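Local coordinates for tudor and KH domain-containing protein homolog (Bombyx mori, PDB 5VQH) that takes part in primary piRNA biogenesis in the germline, its extended Tudor domain binding symmetrically dimethylated arginines of the Piwi proteins Siwi and Ago3, at residues A[169-172]-A[173-176]; A[179-183]-A[184-188]. One frame throughout, in Å; residues are numbered along the deposited sequence.

Contact 1. Residues A[169-172]-A[173-176]; sequences HPQA and VERF
His169 O receives the backbone N-H of Val173 at 3.1 Å between O and N, the first i to i+4 bond of helix 170-179. The side chain of His169, at the N-cap, folds back over the helix start: with CG anti to the backbone N (chi1 -172°), ND1 accepts from Gln171 N at 3.1 Å, with the N-H tilted modestly from the ring plane. The cap thus satisfies an amide that has no turn before it to bond to, and Pro170 CD lies over one face of the imidazole, toward its rim. Proline suits this first helical position, since its nitrogen carries no hydrogen to satisfy; its carbonyl O takes Glu174 N at 2.9 Å. Gln171 passes its carbonyl O to Arg175 N, while its side chain, bent at chi2, runs alongside that of Glu174 and brings OE1 to 3.6 Å from Glu174 CB. The Arg175 chain leads away from residues 169-172 to salt bridges with Glu232 and Glu178. Ala172, buried, accepts from Phe176 N at 2.9 Å between O and N; its small methyl fits beside Trp234, whereas Phe176 meets Phe36 edge to face and packs on helix 225-231. A side-chain N-cap followed by proline and successive i to i+4 bonds is the classic first turn of an alpha-helix, here one that packs against the C-terminal region of the extended Tudor domain.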
ATOM      1  N   HIS A 169     -19.636  -2.923  -0.152  1.00 41.51           N
ATOM      2  CA  HIS A 169     -20.159  -3.065  -1.481  1.00 42.57           C
ATOM      3  C   HIS A 169     -19.126  -2.530  -2.479  1.00 45.45           C
ATOM      4  O   HIS A 169     -18.535  -1.475  -2.249  1.00 50.04           O
ATOM      5  CB  HIS A 169     -21.464  -2.284  -1.583  1.00 47.46           C
ATOM      6  CG  HIS A 169     -22.207  -2.497  -2.871  1.00 52.48           C
ATOM      7  ND1 HIS A 169     -21.849  -1.873  -4.050  1.00 49.53           N
ATOM      8  CD2 HIS A 169     -23.293  -3.253  -3.162  1.00 51.91           C
ATOM      9  CE1 HIS A 169     -22.668  -2.245  -5.014  1.00 48.93           C
ATOM     10  NE2 HIS A 169     -23.555  -3.079  -4.500  1.00 53.09           N
ATOM     11  N   PRO A 170     -18.913  -3.234  -3.606  1.00 45.17           N
ATOM     12  CA  PRO A 170     -17.953  -2.821  -4.643  1.00 42.95           C
ATOM     13  C   PRO A 170     -18.001  -1.343  -5.093  1.00 39.78           C
ATOM     14  O   PRO A 170     -16.993  -0.773  -5.453  1.00 41.78           O
ATOM     15  CB  PRO A 170     -18.330  -3.712  -5.834  1.00 43.68           C
ATOM     16  CG  PRO A 170     -18.926  -4.919  -5.236  1.00 44.75           C
ATOM     17  CD  PRO A 170     -19.599  -4.490  -3.961  1.00 45.16           C
ATOM     18  N   GLN A 171     -19.173  -0.757  -5.152  1.00 38.82           N
ATOM     19  CA  GLN A 171     -19.321   0.624  -5.565  1.00 40.72           C
ATOM     20  C   GLN A 171     -19.029   1.632  -4.473  1.00 39.55           C
ATOM     21  O   GLN A 171     -18.796   2.804  -4.779  1.00 38.38           O
ATOM     22  CB  GLN A 171     -20.738   0.864  -6.061  1.00 44.32           C
ATOM     23  CG  GLN A 171     -21.044   0.146  -7.343  1.00 48.86           C
ATOM     24  CD  GLN A 171     -19.944   0.329  -8.375  1.00 56.06           C
ATOM     25  OE1 GLN A 171     -19.456   1.447  -8.614  1.00 60.76           O
ATOM     26  NE2 GLN A 171     -19.537  -0.774  -8.991  1.00 61.19           N
ATOM     27  N   ALA A 172     -19.143   1.183  -3.221  1.00 37.92           N
ATOM     28  CA  ALA A 172     -18.654   1.910  -2.056  1.00 38.26           C
ATOM     29  C   ALA A 172     -17.149   2.038  -2.212  1.00 39.82           C
ATOM     30  O   ALA A 172     -16.618   3.135  -2.145  1.00 43.79           O
ATOM     31  CB  ALA A 172     -18.979   1.166  -0.770  1.00 35.02           C
ATOM     32  N   VAL A 173     -16.482   0.904  -2.446  1.00 37.00           N
ATOM     33  CA  VAL A 173     -15.058   0.875  -2.635  1.00 34.79           C
ATOM     34  C   VAL A 173     -14.709   1.764  -3.789  1.00 36.96           C
ATOM     35  O   VAL A 173     -13.754   2.535  -3.708  1.00 45.62           O
ATOM     36  CB  VAL A 173     -14.527  -0.523  -2.924  1.00 37.03           C
ATOM     37  CG1 VAL A 173     -13.023  -0.486  -3.130  1.00 38.52           C
ATOM     38  CG2 VAL A 173     -14.850  -1.464  -1.771  1.00 39.61           C
ATOM     39  N   GLU A 174     -15.475   1.685  -4.862  1.00 38.16           N
ATOM     40  CA  GLU A 174     -15.195   2.485  -6.061  1.00 41.03           C
ATOM     41  C   GLU A 174     -15.221   4.000  -5.785  1.00 40.40           C
ATOM     42  O   GLU A 174     -14.374   4.774  -6.243  1.00 38.12           O
ATOM     43  CB  GLU A 174     -16.232   2.152  -7.135  1.00 45.49           C
ATOM     44  CG  GLU A 174     -16.084   2.958  -8.418  1.00 50.23           C
ATOM     45  CD  GLU A 174     -14.660   2.995  -8.934  1.00 51.56           C
ATOM     46  OE1 GLU A 174     -13.945   1.970  -8.816  1.00 59.68           O
ATOM     47  OE2 GLU A 174     -14.259   4.056  -9.464  1.00 59.07           O
ATOM     48  N   ARG A 175     -16.222   4.397  -5.024  1.00 38.72           N
ATOM     49  CA  ARG A 175     -16.462   5.782  -4.719  1.00 42.78           C
ATOM     50  C   ARG A 175     -15.378   6.325  -3.757  1.00 39.53           C
ATOM     51  O   ARG A 175     -14.919   7.485  -3.873  1.00 36.92           O
ATOM     52  CB  ARG A 175     -17.868   5.865  -4.143  1.00 45.59           C
ATOM     53  CG  ARG A 175     -18.336   7.251  -3.839  1.00 48.37           C
ATOM     54  CD  ARG A 175     -18.869   7.984  -5.042  1.00 43.86           C
ATOM     55  NE  ARG A 175     -19.080   9.348  -4.586  1.00 41.87           N
ATOM     56  CZ  ARG A 175     -18.522  10.423  -5.118  1.00 48.72           C
ATOM     57  NH1 ARG A 175     -17.731  10.345  -6.203  1.00 46.74           N
ATOM     58  NH2 ARG A 175     -18.795  11.606  -4.578  1.00 48.85           N
ATOM     59  N   PHE A 176     -14.955   5.458  -2.848  1.00 34.32           N
ATOM     60  CA  PHE A 176     -13.842   5.740  -1.988  1.00 37.55           C
ATOM     61  C   PHE A 176     -12.586   5.922  -2.824  1.00 39.25           C
ATOM     62  O   PHE A 176     -11.755   6.752  -2.483  1.00 39.02           O
ATOM     63  CB  PHE A 176     -13.663   4.616  -0.956  1.00 39.76           C
ATOM     64  CG  PHE A 176     -12.498   4.817   0.002  1.00 39.78           C
ATOM     65  CD1 PHE A 176     -12.470   5.887   0.885  1.00 38.03           C
ATOM     66  CD2 PHE A 176     -11.447   3.879   0.071  1.00 43.14           C
ATOM     67  CE1 PHE A 176     -11.415   6.049   1.781  1.00 36.00           C
ATOM     68  CE2 PHE A 176     -10.390   4.031   0.979  1.00 40.10           C
ATOM     69  CZ  PHE A 176     -10.376   5.129   1.827  1.00 37.12           C
TER

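Contact 2. Residues A[179-183]-A[184-188]; sequences LTQVA and RWKAL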
ATOM      1  N   LEU A 179     -13.089   9.510  -4.364  1.00 34.86           N
ATOM      2  CA  LEU A 179     -12.965  10.585  -3.398  1.00 35.11           C
ATOM      3  C   LEU A 179     -11.517  10.792  -2.962  1.00 36.12           C
ATOM      4  O   LEU A 179     -11.085  11.935  -2.811  1.00 35.10           O
ATOM      5  CB  LEU A 179     -13.819  10.315  -2.164  1.00 38.24           C
ATOM      6  CG  LEU A 179     -15.325  10.278  -2.378  1.00 38.82           C
ATOM      7  CD1 LEU A 179     -16.022   9.756  -1.140  1.00 37.15           C
ATOM      8  CD2 LEU A 179     -15.804  11.668  -2.738  1.00 39.98           C
ATOM      9  N   THR A 180     -10.765   9.698  -2.769  1.00 35.31           N
ATOM     10  CA  THR A 180      -9.330   9.786  -2.409  1.00 32.43           C
ATOM     11  C   THR A 180      -8.444  10.012  -3.612  1.00 33.02           C
ATOM     12  O   THR A 180      -7.251  10.309  -3.440  1.00 31.46           O
ATOM     13  CB  THR A 180      -8.809   8.506  -1.709  1.00 32.50           C
ATOM     14  OG1 THR A 180      -8.866   7.380  -2.607  1.00 29.70           O
ATOM     15  CG2 THR A 180      -9.615   8.196  -0.440  1.00 32.14           C
ATOM     16  N   GLN A 181      -9.003   9.861  -4.817  1.00 31.00           N
ATOM     17  CA  GLN A 181      -8.192   9.896  -6.040  1.00 34.86           C
ATOM     18  C   GLN A 181      -6.946   9.038  -5.890  1.00 33.06           C
ATOM     19  O   GLN A 181      -5.821   9.481  -6.116  1.00 32.46           O
ATOM     20  CB  GLN A 181      -7.802  11.325  -6.407  1.00 37.83           C
ATOM     21  CG  GLN A 181      -9.006  12.244  -6.460  1.00 45.04           C
ATOM     22  CD  GLN A 181      -8.765  13.504  -7.265  1.00 51.49           C
ATOM     23  OE1 GLN A 181      -7.634  13.863  -7.580  1.00 50.79           O
ATOM     24  NE2 GLN A 181      -9.851  14.183  -7.616  1.00 62.99           N
ATOM     25  N   VAL A 182      -7.176   7.805  -5.481  1.00 33.74           N
ATOM     26  CA  VAL A 182      -6.118   6.831  -5.282  1.00 34.81           C
ATOM     27  C   VAL A 182      -5.149   6.814  -6.445  1.00 33.03           C
ATOM     28  O   VAL A 182      -5.556   6.922  -7.577  1.00 36.42           O
ATOM     29  CB  VAL A 182      -6.690   5.419  -5.054  1.00 36.06           C
ATOM     30  CG1 VAL A 182      -7.532   4.958  -6.247  1.00 33.64           C
ATOM     31  CG2 VAL A 182      -5.560   4.436  -4.735  1.00 37.24           C
ATOM     32  N   ALA A 183      -3.865   6.743  -6.139  1.00 32.60           N
ATOM     33  CA  ALA A 183      -2.792   6.654  -7.139  1.00 35.98           C
ATOM     34  C   ALA A 183      -2.645   7.835  -8.091  1.00 35.44           C
ATOM     35  O   ALA A 183      -1.988   7.698  -9.111  1.00 35.46           O
ATOM     36  CB  ALA A 183      -2.899   5.330  -7.927  1.00 34.90           C
ATOM     37  N   ARG A 184      -3.225   8.982  -7.759  1.00 40.29           N
ATOM     38  CA  ARG A 184      -3.160  10.167  -8.618  1.00 44.51           C
ATOM     39  C   ARG A 184      -2.389  11.300  -7.944  1.00 43.82           C
ATOM     40  O   ARG A 184      -2.524  12.452  -8.317  1.00 43.88           O
ATOM     41  CB  ARG A 184      -4.570  10.646  -8.931  1.00 48.40           C
ATOM     42  CG  ARG A 184      -5.411   9.662  -9.728  1.00 55.03           C
ATOM     43  CD  ARG A 184      -5.121   9.865 -11.205  1.00 66.19           C
ATOM     44  NE  ARG A 184      -5.813   8.921 -12.081  1.00 74.17           N
ATOM     45  CZ  ARG A 184      -5.634   8.854 -13.403  1.00 82.96           C
ATOM     46  NH1 ARG A 184      -4.778   9.666 -14.029  1.00 84.45           N
ATOM     47  NH2 ARG A 184      -6.307   7.965 -14.115  1.00 86.24           N
ATOM     48  N   TRP A 185      -1.603  10.987  -6.927  1.00 42.92           N
ATOM     49  CA  TRP A 185      -0.909  12.019  -6.161  1.00 43.20           C
ATOM     50  C   TRP A 185      -1.785  13.251  -5.814  1.00 41.31           C
ATOM     51  O   TRP A 185      -1.410  14.393  -6.056  1.00 40.63           O
ATOM     52  CB  TRP A 185       0.365  12.426  -6.889  1.00 41.19           C
ATOM     53  CG  TRP A 185       1.121  11.244  -7.305  1.00 46.36           C
ATOM     54  CD1 TRP A 185       1.071  10.618  -8.529  1.00 50.58           C
ATOM     55  CD2 TRP A 185       2.015  10.475  -6.502  1.00 47.47           C
ATOM     56  NE1 TRP A 185       1.897   9.527  -8.534  1.00 49.43           N
ATOM     57  CE2 TRP A 185       2.480   9.409  -7.297  1.00 51.83           C
ATOM     58  CE3 TRP A 185       2.477  10.585  -5.186  1.00 46.57           C
ATOM     59  CZ2 TRP A 185       3.401   8.456  -6.812  1.00 54.25           C
ATOM     60  CZ3 TRP A 185       3.384   9.634  -4.703  1.00 47.36           C
ATOM     61  CH2 TRP A 185       3.841   8.591  -5.515  1.00 49.15           C
ATOM     62  N   LYS A 186      -2.945  12.996  -5.231  1.00 36.55           N
ATOM     63  CA  LYS A 186      -3.728  14.050  -4.606  1.00 40.25           C
ATOM     64  C   LYS A 186      -3.506  14.085  -3.072  1.00 37.65           C
ATOM     65  O   LYS A 186      -3.885  13.154  -2.347  1.00 37.39           O
ATOM     66  CB  LYS A 186      -5.201  13.840  -4.896  1.00 43.90           C
ATOM     67  CG  LYS A 186      -6.139  14.707  -4.070  1.00 45.26           C
ATOM     68  CD  LYS A 186      -6.017  16.164  -4.489  1.00 48.14           C
ATOM     69  CE  LYS A 186      -7.224  16.986  -4.052  1.00 50.40           C
ATOM     70  NZ  LYS A 186      -7.304  18.234  -4.852  1.00 50.12           N
ATOM     71  N   ALA A 187      -2.886  15.160  -2.598  1.00 33.24           N
ATOM     72  CA  ALA A 187      -2.620  15.343  -1.188  1.00 33.87           C
ATOM     73  C   ALA A 187      -3.918  15.547  -0.402  1.00 35.00           C
ATOM     74  O   ALA A 187      -4.820  16.262  -0.838  1.00 39.03           O
ATOM     75  CB  ALA A 187      -1.719  16.527  -1.005  1.00 33.17           C
ATOM     76  N   LEU A 188      -4.027  14.878   0.729  1.00 33.14           N
ATOM     77  CA  LEU A 188      -5.204  14.979   1.576  1.00 35.09           C
ATOM     78  C   LEU A 188      -4.735  15.176   3.001  1.00 35.86           C
ATOM     79  O   LEU A 188      -3.582  14.890   3.300  1.00 38.85           O
ATOM     80  CB  LEU A 188      -6.027  13.694   1.519  1.00 33.48           C
ATOM     81  CG  LEU A 188      -6.748  13.348   0.221  1.00 32.98           C
ATOM     82  CD1 LEU A 188      -7.337  11.972   0.327  1.00 33.10           C
ATOM     83  CD2 LEU A 188      -7.869  14.344  -0.047  1.00 34.83           C
TER
HETATM   84  O   HOH W   1      -4.989  10.809  -2.154  1.00 32.95           O
HETATM   85  O   HOH W   2      -3.813  10.415  -4.411  1.00 31.40           O
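Gln181 and Lys186 meet obliquely across the mouth of a chain reversal, the glutamine CB 3.9 Å from Lys186 CB. Beyond CG the glutamine chain is extended, and its amide oxygen OE1 comes to rest 3.6 Å from Lys186 CB, touching the aliphatic root of the lysine. Lysine suits this edge: its methylenes pack on the glutamine, while its CG stands anti to the backbone N (chi1 168°) and the chain bends at chi2, taking NZ to a long, weak ion pair with Asp216. Arg184 is the last residue of the type II beta turn that starts at Gln181, closed by Arg184 N bonding to Gln181 O at 3.1 Å. Its CB sits 3.3 Å from that same oxygen and its CG rests by Val182 O; arginine suits the place because these aliphatic carbons can lie on the turn while the long chain leads its charged end away. On the inner side, Leu188 sends CD1 to 4.0 Å from Thr180 CA, a nonpolar contact suited to a buried place.

Water mediates between the two arms. One molecule lies 2.6 Å from both Thr180 O and Lys186 O, within hydrogen-bonding reach of two carbonyl oxygens that cannot bond each other; a second accepts from Lys186 N and sits beside Gln181 O.

Gln181 has positive phi and ends helix 170-179 in a Schellman motif, and the turn that follows sends the chain back into strand 187-198. Strand 23-30 lies alongside: backbone hydrogen bonds join Val27 to Ala183 and Val25 to Leu188, while Tyr26 meets the Trp185 ring edge to face. Thr180 touches Val27 and, on strand 207-217, Leu214, and Leu179 rests on helix 225-231.

Contacts 1 and 2 adjoin along one chain path, their centres 15 Å apart: the first starts helix 170-179, and the second leads from its end into strand 187-198. Both are partly buried, with Ala172 and Phe176 buried in contact 1, Thr180 and Leu188 in contact 2, and the other touching residues nearer the surface. Helix 225-231 touches both, through Phe176 and Leu179, and the bond from Thr180 OG1 to Phe176 O spans the gap between them. Contact 1 is dominated by regular direct backbone bonds, whereas contact 2 has one direct turn bond and two bridging waters. Contact 2 also lies nearer the bound dimethylarginine, about 5 Å from the Ala183 side chain and about 14 Å from that of Phe176.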